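PDB 1RKX: CDP-glucose-4,6-dehydratase, which probably catalyses the NAD-dependent dehydration of CDP-D-glucose to CDP-4-keto-6-deoxy-D-glucose. Local coordinates for residues N4-T18 with L29-A43. Residues are numbered along the deposited sequence; the frame is centred on the assembly and turned at random.
Sequences NSFWQGKRVFVTGHT and LQTMGATVKGYSLTA. With NAD (nicotinamide-adenine-dinucleotide), chain G.
The first beta-alpha-beta unit of the Rossmann fold closes here: strands 11-15 and 35-40, joined through helix 20-31, run parallel in the central sheet and lead into the NAD-binding loops. Their ladder starts with T35 N donating to K10 O and passes through V12 and V14, whose N and O atoms both bond strand 35-40, to G16 N on Y39 O. F13 and K37 lie side by side on one surface, with K37 CD at the edge of the F13 ring, 3.9 Å from F13 CE1; the K37 amine goes on to E78 and S75 O of helix 69-79. On the other surface L29 divides its branches: CD1 meets V12 CG1 and V14 CG2 tip to tip, while CD2 lies over the six-membered ring of W7, 4.0 Å from its centroid. M32, bent at chi3 (-69°), lays CE on the same face, 3.7 Å from the centroid of the five-membered ring, and F6 backs the opposite face. G33 ends helix 20-31 in a Schellman motif, and its O accepts a nearly straight bond from G9 N (2.9 Å, 174°). At the cofactor end, the H17 imidazole lies between G38 CA, over its centre, and T18 CG2, toward the rim of the opposite face. H17 CG sits between the backbone N and the carbonyl carbon (chi1 73°), which turns ND1 to S40 OG, a 2.7 Å hydrogen bond; with NE2 bonded to S61, this fixes the ring's rotation. T18 OG1 donates to L41 O (2.8 Å) and accepts from the adenosine-ribose O3B of NAD at 2.8 Å.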
# COMPACT_ATOMS: atom_id res chain seq x y z
N ASN C 4 22.13 8.73 32.56
CA ASN C 4 22.92 7.81 33.37
C ASN C 4 22.26 7.59 34.73
O ASN C 4 22.24 6.47 35.25
CB ASN C 4 24.33 8.37 33.58
CG ASN C 4 25.02 8.69 32.27
OD1 ASN C 4 25.20 7.81 31.42
ND2 ASN C 4 25.41 9.94 32.10
N SER C 5 21.72 8.66 35.29
CA SER C 5 21.05 8.61 36.59
C SER C 5 19.96 7.54 36.60
O SER C 5 19.87 6.76 37.55
CB SER C 5 20.44 9.98 36.91
OG SER C 5 19.67 9.93 38.10
N PHE C 6 19.16 7.51 35.55
CA PHE C 6 18.05 6.56 35.41
C PHE C 6 18.48 5.10 35.57
O PHE C 6 17.80 4.32 36.24
CB PHE C 6 17.39 6.72 34.04
CG PHE C 6 16.38 5.65 33.72
CD1 PHE C 6 15.07 5.74 34.20
CD2 PHE C 6 16.73 4.55 32.94
CE1 PHE C 6 14.14 4.74 33.92
CE2 PHE C 6 15.81 3.54 32.66
CZ PHE C 6 14.51 3.64 33.15
N TRP C 7 19.59 4.73 34.96
CA TRP C 7 20.07 3.36 35.00
C TRP C 7 20.64 2.89 36.33
O TRP C 7 20.72 1.69 36.58
CB TRP C 7 21.09 3.14 33.88
CG TRP C 7 20.44 3.30 32.55
CD1 TRP C 7 20.41 4.43 31.77
CD2 TRP C 7 19.60 2.34 31.90
NE1 TRP C 7 19.59 4.23 30.69
CE2 TRP C 7 19.08 2.96 30.74
CE3 TRP C 7 19.23 1.02 32.19
CZ2 TRP C 7 18.21 2.30 29.86
CZ3 TRP C 7 18.36 0.36 31.32
CH2 TRP C 7 17.86 1.00 30.17
N GLN C 8 21.02 3.83 37.18
CA GLN C 8 21.58 3.48 38.48
C GLN C 8 20.65 2.58 39.28
O GLN C 8 19.52 2.96 39.59
CB GLN C 8 21.88 4.75 39.28
CG GLN C 8 22.67 4.51 40.55
CD GLN C 8 24.06 3.94 40.27
OE1 GLN C 8 24.83 4.50 39.50
NE2 GLN C 8 24.37 2.82 40.92
N GLY C 9 21.12 1.37 39.59
CA GLY C 9 20.31 0.44 40.36
C GLY C 9 19.21 -0.32 39.65
O GLY C 9 18.52 -1.13 40.28
N LYS C 10 19.00 -0.06 38.36
CA LYS C 10 17.95 -0.77 37.62
C LYS C 10 18.35 -2.22 37.40
O LYS C 10 19.51 -2.52 37.09
CB LYS C 10 17.70 -0.11 36.26
CG LYS C 10 17.02 1.25 36.32
CD LYS C 10 15.60 1.14 36.85
CE LYS C 10 14.87 2.47 36.79
NZ LYS C 10 15.56 3.53 37.61
N ARG C 11 17.40 -3.13 37.56
CA ARG C 11 17.67 -4.55 37.36
C ARG C 11 17.39 -4.85 35.89
O ARG C 11 16.25 -4.86 35.45
CB ARG C 11 16.78 -5.40 38.27
CG ARG C 11 16.94 -5.09 39.75
CD ARG C 11 16.06 -5.98 40.61
NE ARG C 11 16.56 -7.36 40.69
CZ ARG C 11 17.67 -7.73 41.32
NH1 ARG C 11 18.41 -6.82 41.95
NH2 ARG C 11 18.03 -9.00 41.34
N VAL C 12 18.46 -5.08 35.13
CA VAL C 12 18.36 -5.33 33.70
C VAL C 12 18.80 -6.74 33.31
O VAL C 12 19.90 -7.18 33.67
CB VAL C 12 19.20 -4.30 32.91
CG1 VAL C 12 18.93 -4.41 31.41
CG2 VAL C 12 18.89 -2.89 33.40
N PHE C 13 17.94 -7.43 32.58
CA PHE C 13 18.20 -8.79 32.12
C PHE C 13 18.52 -8.72 30.63
O PHE C 13 17.74 -8.18 29.86
CB PHE C 13 16.95 -9.65 32.35
CG PHE C 13 17.16 -11.13 32.11
CD1 PHE C 13 17.72 -11.93 33.10
CD2 PHE C 13 16.78 -11.71 30.91
CE1 PHE C 13 17.89 -13.31 32.90
CE2 PHE C 13 16.95 -13.08 30.69
CZ PHE C 13 17.51 -13.88 31.69
N VAL C 14 19.66 -9.27 30.24
CA VAL C 14 20.08 -9.22 28.84
C VAL C 14 20.38 -10.60 28.25
O VAL C 14 21.33 -11.26 28.67
CB VAL C 14 21.36 -8.36 28.68
CG1 VAL C 14 21.78 -8.32 27.21
CG2 VAL C 14 21.12 -6.95 29.22
N THR C 15 19.59 -11.04 27.27
CA THR C 15 19.90 -12.31 26.63
C THR C 15 20.91 -11.97 25.55
O THR C 15 20.85 -10.88 24.97
CB THR C 15 18.66 -12.99 25.98
OG1 THR C 15 18.19 -12.19 24.88
CG2 THR C 15 17.55 -13.19 27.00
N GLY C 16 21.85 -12.88 25.29
CA GLY C 16 22.85 -12.62 24.28
C GLY C 16 23.97 -11.71 24.74
O GLY C 16 24.63 -11.06 23.92
N HIS C 17 24.19 -11.64 26.05
CA HIS C 17 25.24 -10.80 26.61
C HIS C 17 26.66 -11.27 26.26
O HIS C 17 27.61 -10.51 26.40
CB HIS C 17 25.10 -10.71 28.14
CG HIS C 17 25.50 -11.97 28.86
ND1 HIS C 17 24.86 -13.18 28.66
CD2 HIS C 17 26.46 -12.19 29.79
CE1 HIS C 17 25.41 -14.09 29.44
NE2 HIS C 17 26.38 -13.52 30.13
N THR C 18 26.80 -12.52 25.80
CA THR C 18 28.12 -13.03 25.45
C THR C 18 28.51 -12.73 24.01
O THR C 18 29.58 -13.12 23.55
CB THR C 18 28.21 -14.57 25.67
OG1 THR C 18 27.29 -15.23 24.80
CG2 THR C 18 27.91 -14.92 27.13
N LEU C 29 25.64 -0.69 30.27
CA LEU C 29 24.73 -0.74 31.41
C LEU C 29 25.53 -0.78 32.72
O LEU C 29 25.19 -0.08 33.68
CB LEU C 29 23.83 -1.98 31.32
CG LEU C 29 22.78 -1.95 30.20
CD1 LEU C 29 22.16 -3.33 30.01
CD2 LEU C 29 21.70 -0.93 30.56
N GLN C 30 26.58 -1.59 32.75
CA GLN C 30 27.42 -1.69 33.95
C GLN C 30 28.02 -0.33 34.31
O GLN C 30 27.97 0.09 35.47
CB GLN C 30 28.55 -2.70 33.74
CG GLN C 30 28.06 -4.13 33.56
CD GLN C 30 29.18 -5.10 33.21
OE1 GLN C 30 28.94 -6.17 32.64
NE2 GLN C 30 30.41 -4.73 33.55
N THR C 31 28.58 0.37 33.33
CA THR C 31 29.18 1.68 33.59
C THR C 31 28.18 2.69 34.13
O THR C 31 28.57 3.62 34.83
CB THR C 31 29.85 2.27 32.34
OG1 THR C 31 28.85 2.64 31.38
CG2 THR C 31 30.79 1.27 31.71
N MET C 32 26.90 2.51 33.81
CA MET C 32 25.89 3.44 34.29
C MET C 32 25.29 3.03 35.63
O MET C 32 24.31 3.62 36.09
CB MET C 32 24.79 3.62 33.24
CG MET C 32 25.29 4.26 31.95
SD MET C 32 23.98 4.82 30.85
CE MET C 32 23.30 3.23 30.31
N GLY C 33 25.88 2.01 36.25
CA GLY C 33 25.42 1.56 37.56
C GLY C 33 24.24 0.61 37.62
O GLY C 33 23.67 0.41 38.69
N ALA C 34 23.86 0.01 36.50
CA ALA C 34 22.74 -0.91 36.51
C ALA C 34 23.15 -2.26 37.08
O ALA C 34 24.33 -2.61 37.09
CB ALA C 34 22.19 -1.09 35.09
N THR C 35 22.17 -3.01 37.58
CA THR C 35 22.41 -4.34 38.12
C THR C 35 22.02 -5.24 36.95
O THR C 35 20.84 -5.42 36.65
CB THR C 35 21.50 -4.62 39.32
OG1 THR C 35 21.82 -3.70 40.37
CG2 THR C 35 21.69 -6.05 39.82
N VAL C 36 23.03 -5.80 36.28
CA VAL C 36 22.78 -6.61 35.10
C VAL C 36 22.98 -8.11 35.22
O VAL C 36 23.92 -8.58 35.87
CB VAL C 36 23.67 -6.13 33.94
CG1 VAL C 36 23.18 -6.72 32.62
CG2 VAL C 36 23.68 -4.60 33.88
N LYS C 37 22.09 -8.86 34.57
CA LYS C 37 22.17 -10.32 34.52
C LYS C 37 22.07 -10.71 33.05
O LYS C 37 21.22 -10.20 32.33
CB LYS C 37 21.04 -10.98 35.30
CG LYS C 37 21.12 -12.52 35.26
CD LYS C 37 20.06 -13.20 36.13
CE LYS C 37 20.23 -14.72 36.10
NZ LYS C 37 19.17 -15.43 36.88
N GLY C 38 22.95 -11.60 32.62
CA GLY C 38 22.94 -12.04 31.24
C GLY C 38 22.62 -13.53 31.11
O GLY C 38 22.90 -14.31 32.02
N TYR C 39 22.03 -13.90 29.98
CA TYR C 39 21.66 -15.30 29.71
C TYR C 39 21.99 -15.56 28.24
O TYR C 39 21.35 -14.99 27.35
CB TYR C 39 20.16 -15.49 29.95
CG TYR C 39 19.67 -16.92 29.82
CD1 TYR C 39 19.54 -17.74 30.94
CD2 TYR C 39 19.29 -17.43 28.58
CE1 TYR C 39 19.06 -19.04 30.83
CE2 TYR C 39 18.81 -18.74 28.45
CZ TYR C 39 18.69 -19.54 29.59
OH TYR C 39 18.20 -20.82 29.49
N SER C 40 23.00 -16.39 28.00
CA SER C 40 23.44 -16.71 26.63
C SER C 40 24.14 -18.05 26.61
O SER C 40 24.39 -18.67 27.64
CB SER C 40 24.46 -15.68 26.12
OG SER C 40 24.07 -14.34 26.35
N LEU C 41 24.47 -18.50 25.40
CA LEU C 41 25.26 -19.72 25.25
C LEU C 41 26.68 -19.17 25.39
O LEU C 41 26.87 -17.95 25.44
CB LEU C 41 25.10 -20.31 23.85
CG LEU C 41 23.74 -20.87 23.44
CD1 LEU C 41 23.82 -21.35 22.00
CD2 LEU C 41 23.35 -22.02 24.37
N THR C 42 27.66 -20.05 25.46
CA THR C 42 29.05 -19.62 25.57
C THR C 42 29.37 -18.67 24.41
O THR C 42 28.83 -18.84 23.31
CB THR C 42 30.00 -20.84 25.52
OG1 THR C 42 29.84 -21.62 26.71
CG2 THR C 42 31.45 -20.40 25.40
N ALA C 43 30.24 -17.69 24.64
CA ALA C 43 30.61 -16.73 23.60
C ALA C 43 30.78 -17.46 22.26
O ALA C 43 31.44 -18.50 22.19
CB ALA C 43 31.91 -16.01 23.98
PA NAD G . 26.60 -12.46 18.15
O1A NAD G . 26.68 -13.77 17.47
O2A NAD G . 27.89 -11.81 18.51
O5B NAD G . 25.70 -12.55 19.47
C5B NAD G . 24.61 -13.49 19.51
C4B NAD G . 24.26 -13.87 20.96
O4B NAD G . 23.18 -14.82 20.78
C3B NAD G . 25.37 -14.62 21.66
O3B NAD G . 25.55 -14.00 22.95
C2B NAD G . 24.84 -16.04 21.71
O2B NAD G . 25.38 -16.82 22.82
C1B NAD G . 23.35 -15.80 21.77
N9A NAD G . 22.59 -16.98 21.39
C8A NAD G . 22.45 -17.54 20.15
N7A NAD G . 21.69 -18.63 20.13
C5A NAD G . 21.31 -18.78 21.45
C6A NAD G . 20.50 -19.75 22.09
N6A NAD G . 19.90 -20.77 21.50
N1A NAD G . 20.30 -19.62 23.44
C2A NAD G . 20.91 -18.57 24.07
N3A NAD G . 21.68 -17.62 23.59
C4A NAD G . 21.85 -17.77 22.25
O3 NAD G . 25.75 -11.50 17.25
PN NAD G . 25.35 -9.93 17.44
O1N NAD G . 25.99 -9.25 16.30
O2N NAD G . 25.87 -9.47 18.75
O5D NAD G . 23.78 -9.94 17.26
C5D NAD G . 23.00 -9.52 18.38
C4D NAD G . 21.53 -9.51 18.02
O4D NAD G . 21.40 -8.47 16.99
C3D NAD G . 20.93 -10.76 17.37
O3D NAD G . 19.53 -10.82 17.72
C2D NAD G . 21.11 -10.47 15.89
O2D NAD G . 20.21 -11.27 15.10
C1D NAD G . 20.79 -9.00 15.84
N1N NAD G . 21.31 -8.36 14.64
C2N NAD G . 22.67 -8.05 14.47
C3N NAD G . 23.16 -7.32 13.26
C7N NAD G . 24.59 -6.98 13.19
O7N NAD G . 24.97 -6.35 12.19
N7N NAD G . 25.48 -7.32 14.15
C4N NAD G . 22.18 -7.04 12.14
C5N NAD G . 20.78 -7.47 12.47
C6N NAD G . 20.40 -8.05 13.58
O HOH W 1 24.72 6.37 36.36
O HOH W 2 19.94 -2.77 41.86